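Local coordinates for beta-N-acetylhexosaminidase (Thermotoga neapolitana, PDB 5BZA), which probably hydrolyses terminal non-reducing N-acetyl-D-hexosamine residues of N-acetyl-beta-D-hexosaminides, as a member of glycosyl hydrolase family 3, at residues G344-L349 with D396-F401; K375-V380 with S458-L463. All blocks are in the same frame, centred on the assembly; numbering follows the deposited sequence.

Interaction 1 of 2, residues G344-L349 with D396-F401; sequences GREVVL and DGELIF. With CD (cadmium ion), chain T.
Two neighbouring parallel strands of the C-terminal domain's mixed sheet meet here, pairing Val348 with Ile400 and Leu349 with Phe401, and a cadmium site sits where the chains run into them. Val348 N gives a hydrogen bond to Leu399 O (2.8 Å), and Val348 O takes one from Phe401 N, so the one residue bonds to two partners in the parallel manner. On the sheet face of Val347, Leu399 and Phe401, the branched valine suits a strand and sets CG1 3.5 Å from the centroid of the Phe401 ring, a CH-pi contact nearly on the ring normal. With CG1 of Val347 anti to the backbone N (chi1 173°), CG2 falls beside that N and rests on Leu399 CD2. The cadmium is bound by Glu346 OE1 at 2.2 Å, while Glu398 holds it with both oxygens, OE1 and OE2, each at 2.7 Å; a water is a further ligand. Glu398 OE1 also accepts Glu346 N from above the carboxylate plane, in an almost straight bond. The extended Arg345 chain passes obliquely over Glu398 and puts NH1 2.7 Å from Glu398 O, in the guanidinium plane and on a carbonyl lone pair. Replacing this arginine by an alanine would probably leave that carbonyl without its side-chain donor and thin the cover over Glu398 CB, where the arginine's CD now lies. The two carboxylates stand perpendicular, with Glu346 OE1 only 2.8 Å from Glu398 OE2, a closeness of like charges that the shared metal, and the salt bridge from Glu346 to Arg381, would make tolerable.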
loop_
_atom_site.group_PDB
_atom_site.type_symbol
_atom_site.label_atom_id
_atom_site.label_comp_id
_atom_site.label_asym_id
_atom_site.label_seq_id
_atom_site.Cartn_x
_atom_site.Cartn_y
_atom_site.Cartn_z
ATOM N N GLY B 344 -4.160 33.229 -15.004
ATOM C CA GLY B 344 -4.675 33.771 -13.755
ATOM C C GLY B 344 -6.188 33.920 -13.719
ATOM O O GLY B 344 -6.709 34.471 -12.768
ATOM N N ARG B 345 -6.913 33.456 -14.738
ATOM C CA ARG B 345 -8.378 33.619 -14.757
ATOM C C ARG B 345 -9.080 32.511 -14.014
ATOM O O ARG B 345 -8.448 31.517 -13.682
ATOM C CB ARG B 345 -8.928 33.624 -16.190
ATOM C CG ARG B 345 -8.381 34.693 -17.103
ATOM C CD ARG B 345 -8.976 34.477 -18.510
ATOM N NE ARG B 345 -8.535 35.473 -19.493
ATOM C CZ ARG B 345 -8.939 35.499 -20.769
ATOM N NH1 ARG B 345 -9.814 34.602 -21.211
ATOM N NH2 ARG B 345 -8.476 36.432 -21.593
ATOM N N GLU B 346 -10.403 32.604 -13.873
ATOM C CA GLU B 346 -11.119 31.574 -13.133
ATOM C C GLU B 346 -11.451 30.478 -14.155
ATOM O O GLU B 346 -11.769 30.770 -15.316
ATOM C CB GLU B 346 -12.408 32.113 -12.502
ATOM C CG GLU B 346 -12.264 33.422 -11.691
ATOM C CD GLU B 346 -13.626 34.120 -11.530
ATOM O OE1 GLU B 346 -13.793 35.262 -12.030
ATOM O OE2 GLU B 346 -14.582 33.461 -11.021
ATOM N N VAL B 347 -11.399 29.220 -13.733
ATOM C CA VAL B 347 -11.418 28.136 -14.694
ATOM C C VAL B 347 -12.719 27.387 -14.547
ATOM O O VAL B 347 -13.207 27.174 -13.445
ATOM C CB VAL B 347 -10.191 27.152 -14.534
ATOM C CG1 VAL B 347 -10.322 25.948 -15.426
ATOM C CG2 VAL B 347 -8.875 27.860 -14.868
ATOM N N VAL B 348 -13.276 26.993 -15.690
ATOM C CA VAL B 348 -14.432 26.148 -15.708
ATOM C C VAL B 348 -13.896 24.767 -16.073
ATOM O O VAL B 348 -13.172 24.629 -17.079
ATOM C CB VAL B 348 -15.476 26.649 -16.730
ATOM C CG1 VAL B 348 -16.580 25.629 -16.871
ATOM C CG2 VAL B 348 -16.069 27.955 -16.249
ATOM N N LEU B 349 -14.297 23.741 -15.326
ATOM C CA LEU B 349 -13.722 22.415 -15.525
ATOM C C LEU B 349 -14.753 21.483 -16.112
ATOM O O LEU B 349 -15.824 21.253 -15.520
ATOM C CB LEU B 349 -13.234 21.806 -14.211
ATOM C CG LEU B 349 -12.082 22.435 -13.412
ATOM C CD1 LEU B 349 -11.823 21.616 -12.150
ATOM C CD2 LEU B 349 -10.808 22.559 -14.263
ATOM N N ASP B 396 -19.211 28.595 -21.520
ATOM C CA ASP B 396 -18.234 29.635 -21.712
ATOM C C ASP B 396 -17.758 29.982 -20.311
ATOM O O ASP B 396 -18.343 29.551 -19.319
ATOM C CB ASP B 396 -18.805 30.862 -22.411
ATOM C CG ASP B 396 -17.720 31.735 -23.010
ATOM O OD1 ASP B 396 -16.532 31.330 -22.951
ATOM O OD2 ASP B 396 -18.040 32.852 -23.485
ATOM N N GLY B 397 -16.651 30.704 -20.247
ATOM C CA GLY B 397 -16.021 31.062 -19.000
ATOM C C GLY B 397 -14.783 31.814 -19.421
ATOM O O GLY B 397 -14.506 31.991 -20.621
ATOM N N GLU B 398 -14.032 32.282 -18.444
ATOM C CA GLU B 398 -12.840 33.046 -18.758
ATOM C C GLU B 398 -11.752 32.099 -19.238
ATOM O O GLU B 398 -10.866 32.474 -20.020
ATOM C CB GLU B 398 -12.390 33.809 -17.528
ATOM C CG GLU B 398 -13.540 34.477 -16.864
ATOM C CD GLU B 398 -13.129 35.060 -15.530
ATOM O OE1 GLU B 398 -11.931 34.957 -15.176
ATOM O OE2 GLU B 398 -14.007 35.602 -14.846
ATOM N N LEU B 399 -11.818 30.866 -18.738
ATOM C CA LEU B 399 -10.877 29.822 -19.124
ATOM C C LEU B 399 -11.575 28.524 -18.951
ATOM O O LEU B 399 -12.240 28.306 -17.938
ATOM C CB LEU B 399 -9.598 29.865 -18.294
ATOM C CG LEU B 399 -8.361 29.039 -18.699
ATOM C CD1 LEU B 399 -7.911 29.308 -20.141
ATOM C CD2 LEU B 399 -7.207 29.368 -17.730
ATOM N N ILE B 400 -11.467 27.672 -19.976
ATOM C CA ILE B 400 -12.147 26.399 -19.928
ATOM C C ILE B 400 -11.132 25.285 -20.081
ATOM O O ILE B 400 -10.295 25.329 -20.986
ATOM C CB ILE B 400 -13.223 26.287 -21.006
ATOM C CG1 ILE B 400 -14.172 27.483 -20.922
ATOM C CG2 ILE B 400 -14.017 25.009 -20.790
ATOM C CD1 ILE B 400 -15.276 27.520 -22.002
ATOM N N PHE B 401 -11.201 24.304 -19.177
ATOM C CA PHE B 401 -10.347 23.126 -19.264
ATOM C C PHE B 401 -11.224 21.977 -19.676
ATOM O O PHE B 401 -12.037 21.508 -18.865
ATOM C CB PHE B 401 -9.670 22.765 -17.928
ATOM C CG PHE B 401 -8.575 23.711 -17.489
ATOM C CD1 PHE B 401 -8.160 24.754 -18.294
ATOM C CD2 PHE B 401 -7.896 23.483 -16.294
ATOM C CE1 PHE B 401 -7.146 25.613 -17.889
ATOM C CE2 PHE B 401 -6.849 24.330 -15.876
ATOM C CZ PHE B 401 -6.474 25.398 -16.675
HETATM CD CD CD T . -12.263 36.551 -12.971
HETATM O O HOH W 1 -14.514 31.388 -15.879
HETATM O O HOH W 2 -10.378 37.721 -13.995
#

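Interaction 2 of 2, residues K375-V380 with S458-L463; sequences KRFFKV and SFQHLL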
loop_
_atom_site.group_PDB
_atom_site.type_symbol
_atom_site.label_atom_id
_atom_site.label_comp_id
_atom_site.label_asym_id
_atom_site.label_seq_id
_atom_site.Cartn_x
_atom_site.Cartn_y
_atom_site.Cartn_z
ATOM N N LYS B 375 -7.761 22.633 -8.308
ATOM C CA LYS B 375 -7.880 23.681 -7.288
ATOM C C LYS B 375 -6.573 24.133 -6.615
ATOM O O LYS B 375 -6.502 25.302 -6.173
ATOM C CB LYS B 375 -8.872 23.233 -6.216
ATOM C CG LYS B 375 -10.310 23.385 -6.689
ATOM C CD LYS B 375 -11.300 22.730 -5.758
ATOM C CE LYS B 375 -12.713 22.944 -6.271
ATOM N NZ LYS B 375 -13.690 21.980 -5.668
ATOM N N ARG B 376 -5.535 23.288 -6.553
ATOM C CA ARG B 376 -4.204 23.716 -6.023
ATOM C C ARG B 376 -3.506 24.766 -6.883
ATOM O O ARG B 376 -2.673 25.549 -6.408
ATOM C CB ARG B 376 -3.259 22.518 -5.896
ATOM C CG ARG B 376 -3.774 21.417 -5.010
ATOM C CD ARG B 376 -2.676 20.402 -4.684
ATOM N NE ARG B 376 -1.547 20.973 -3.942
ATOM C CZ ARG B 376 -1.434 20.983 -2.608
ATOM N NH1 ARG B 376 -2.372 20.437 -1.838
ATOM N NH2 ARG B 376 -0.363 21.521 -2.053
ATOM N N PHE B 377 -3.874 24.783 -8.168
ATOM C CA PHE B 377 -3.152 25.532 -9.205
ATOM C C PHE B 377 -3.968 26.674 -9.814
ATOM O O PHE B 377 -3.411 27.656 -10.312
ATOM C CB PHE B 377 -2.720 24.571 -10.319
ATOM C CG PHE B 377 -1.731 23.527 -9.880
ATOM C CD1 PHE B 377 -0.359 23.800 -9.850
ATOM C CD2 PHE B 377 -2.166 22.265 -9.509
ATOM C CE1 PHE B 377 0.559 22.817 -9.441
ATOM C CE2 PHE B 377 -1.247 21.294 -9.095
ATOM C CZ PHE B 377 0.114 21.574 -9.064
ATOM N N PHE B 378 -5.290 26.533 -9.811
ATOM C CA PHE B 378 -6.142 27.501 -10.500
ATOM C C PHE B 378 -7.322 27.881 -9.666
ATOM O O PHE B 378 -7.880 27.032 -8.981
ATOM C CB PHE B 378 -6.648 26.931 -11.895
ATOM C CG PHE B 378 -5.532 26.605 -12.840
ATOM C CD1 PHE B 378 -4.980 27.593 -13.618
ATOM C CD2 PHE B 378 -4.957 25.349 -12.859
ATOM C CE1 PHE B 378 -3.920 27.333 -14.434
ATOM C CE2 PHE B 378 -3.875 25.083 -13.663
ATOM C CZ PHE B 378 -3.357 26.076 -14.451
ATOM N N LYS B 379 -7.743 29.144 -9.765
ATOM C CA LYS B 379 -9.065 29.480 -9.240
ATOM C C LYS B 379 -10.094 28.753 -10.120
ATOM O O LYS B 379 -10.009 28.740 -11.361
ATOM C CB LYS B 379 -9.321 30.987 -9.250
ATOM C CG LYS B 379 -8.139 31.815 -8.888
ATOM C CD LYS B 379 -8.514 33.290 -8.825
ATOM C CE LYS B 379 -8.042 33.939 -10.102
ATOM N NZ LYS B 379 -8.388 35.374 -10.195
ATOM N N VAL B 380 -11.048 28.112 -9.465
ATOM C CA VAL B 380 -12.043 27.331 -10.167
ATOM C C VAL B 380 -13.430 27.934 -9.968
ATOM O O VAL B 380 -13.908 28.031 -8.827
ATOM C CB VAL B 380 -12.016 25.890 -9.679
ATOM C CG1 VAL B 380 -13.175 25.094 -10.250
ATOM C CG2 VAL B 380 -10.650 25.250 -10.015
ATOM N N SER B 458 0.558 18.085 -15.341
ATOM C CA SER B 458 0.133 18.855 -16.518
ATOM C C SER B 458 -0.157 20.301 -16.083
ATOM O O SER B 458 0.216 21.244 -16.801
ATOM C CB SER B 458 -1.062 18.191 -17.221
ATOM O OG SER B 458 -2.322 18.544 -16.673
ATOM N N PHE B 459 -0.745 20.487 -14.893
ATOM C CA PHE B 459 -0.972 21.849 -14.407
ATOM C C PHE B 459 0.367 22.535 -14.153
ATOM O O PHE B 459 0.554 23.724 -14.487
ATOM C CB PHE B 459 -1.851 21.865 -13.152
ATOM C CG PHE B 459 -3.226 21.326 -13.382
ATOM C CD1 PHE B 459 -3.882 21.551 -14.591
ATOM C CD2 PHE B 459 -3.861 20.574 -12.417
ATOM C CE1 PHE B 459 -5.134 21.047 -14.818
ATOM C CE2 PHE B 459 -5.133 20.067 -12.631
ATOM C CZ PHE B 459 -5.775 20.306 -13.834
ATOM N N GLN B 460 1.309 21.793 -13.576
ATOM C CA GLN B 460 2.637 22.363 -13.320
ATOM C C GLN B 460 3.318 22.836 -14.596
ATOM O O GLN B 460 3.904 23.940 -14.652
ATOM C CB GLN B 460 3.543 21.348 -12.627
ATOM C CG GLN B 460 3.379 21.265 -11.113
ATOM C CD GLN B 460 4.487 20.454 -10.455
ATOM O OE1 GLN B 460 5.047 19.539 -11.066
ATOM N NE2 GLN B 460 4.815 20.792 -9.195
ATOM N N HIS B 461 3.217 22.003 -15.625
ATOM C CA HIS B 461 3.863 22.280 -16.901
ATOM C C HIS B 461 3.204 23.464 -17.569
ATOM O O HIS B 461 3.863 24.326 -18.135
ATOM C CB HIS B 461 3.829 21.048 -17.805
ATOM C CG HIS B 461 5.088 20.242 -17.736
ATOM N ND1 HIS B 461 6.233 20.590 -18.423
ATOM C CD2 HIS B 461 5.392 19.115 -17.050
ATOM C CE1 HIS B 461 7.194 19.729 -18.139
ATOM N NE2 HIS B 461 6.707 18.818 -17.315
ATOM N N LEU B 462 1.887 23.493 -17.459
ATOM C CA LEU B 462 1.084 24.559 -18.001
ATOM C C LEU B 462 1.540 25.882 -17.452
ATOM O O LEU B 462 1.839 26.802 -18.221
ATOM C CB LEU B 462 -0.384 24.325 -17.663
ATOM C CG LEU B 462 -1.414 25.230 -18.320
ATOM C CD1 LEU B 462 -1.251 25.113 -19.836
ATOM C CD2 LEU B 462 -2.823 24.809 -17.904
ATOM N N LEU B 463 1.628 25.970 -16.120
ATOM C CA LEU B 463 2.093 27.198 -15.466
ATOM C C LEU B 463 3.604 27.404 -15.604
ATOM O O LEU B 463 4.089 28.533 -15.560
ATOM C CB LEU B 463 1.695 27.189 -13.993
ATOM C CG LEU B 463 0.173 27.287 -13.806
ATOM C CD1 LEU B 463 -0.265 27.064 -12.363
ATOM C CD2 LEU B 463 -0.303 28.647 -14.293
#
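Phe377 and Phe378 both turn CG beside their own backbone N (chi1 -64° and -60°), and from backbones of different conformation these similar torsions deliver two successive rings to the helix of Ser458-Leu463. The helix backbone puts Phe459 CB over one face of the Phe377 ring, 3.9 Å from the centroid and offset toward the rim; its own chi1, with CG likewise anti to the carbonyl carbon, then carries the ring toward Phe378. The rings of Phe377 and Phe459 themselves meet obliquely, with planes at 49°. Phe378 instead directs its edge at the face of Phe459 in an offset edge-to-face pair, centroids 5.5 Å apart, Phe378 CE2 coming closest to Phe459 CD1. Leucines one turn further along the helix complete the apolar patch: Leu462, its CD2 3.7 Å from Phe378 CZ, crosses Phe378 at about a right angle, whereas Leu463 meets it from the opposite direction, with its branch carbon CG 3.8 Å from the same CZ. Leu463 CD1 also reaches the edge of the Phe377 ring. Gln460 touches only with its aliphatic part, CG standing 3.6 Å from Phe377 CE1, while its OE1 is hydrogen-bonded to Lys457; a long residue with an apolar stem and a polar end fits such a border. No hydrogen bond crosses the contact, which rests on apolar packing and aromatic interactions. The aromatic cluster joins the end of helix 364-377, where the chain turns into strand 380-386, to helix 452-463; Tyr456 meets Phe377 edge-to-face, and Leu462 also touches Ile426 and Phe428 of strand 425-429.

Interactions 1 and 2 lie with their centres about 11 Å apart in the C-terminal domain, and they touch directly. Lys379 O is 2.8 Å from Val347 N, a probable hydrogen bond by which the chain leaving helix 364-377 joins the edge of strand 347-352 opposite strand 399-404. In addition, Phe401 CE2 comes 3.7 Å from Phe378 CD2 in an edge-to-face meeting, so Phe401 of interaction 1 links its apolar contacts to the aromatic cluster of interaction 2. Along the chain the four segments alternate. The cadmium bound by Glu346 and Glu398 belongs to interaction 1, whereas the side chain of Gln460 in interaction 2 is about 8 Å from a different cadmium ion.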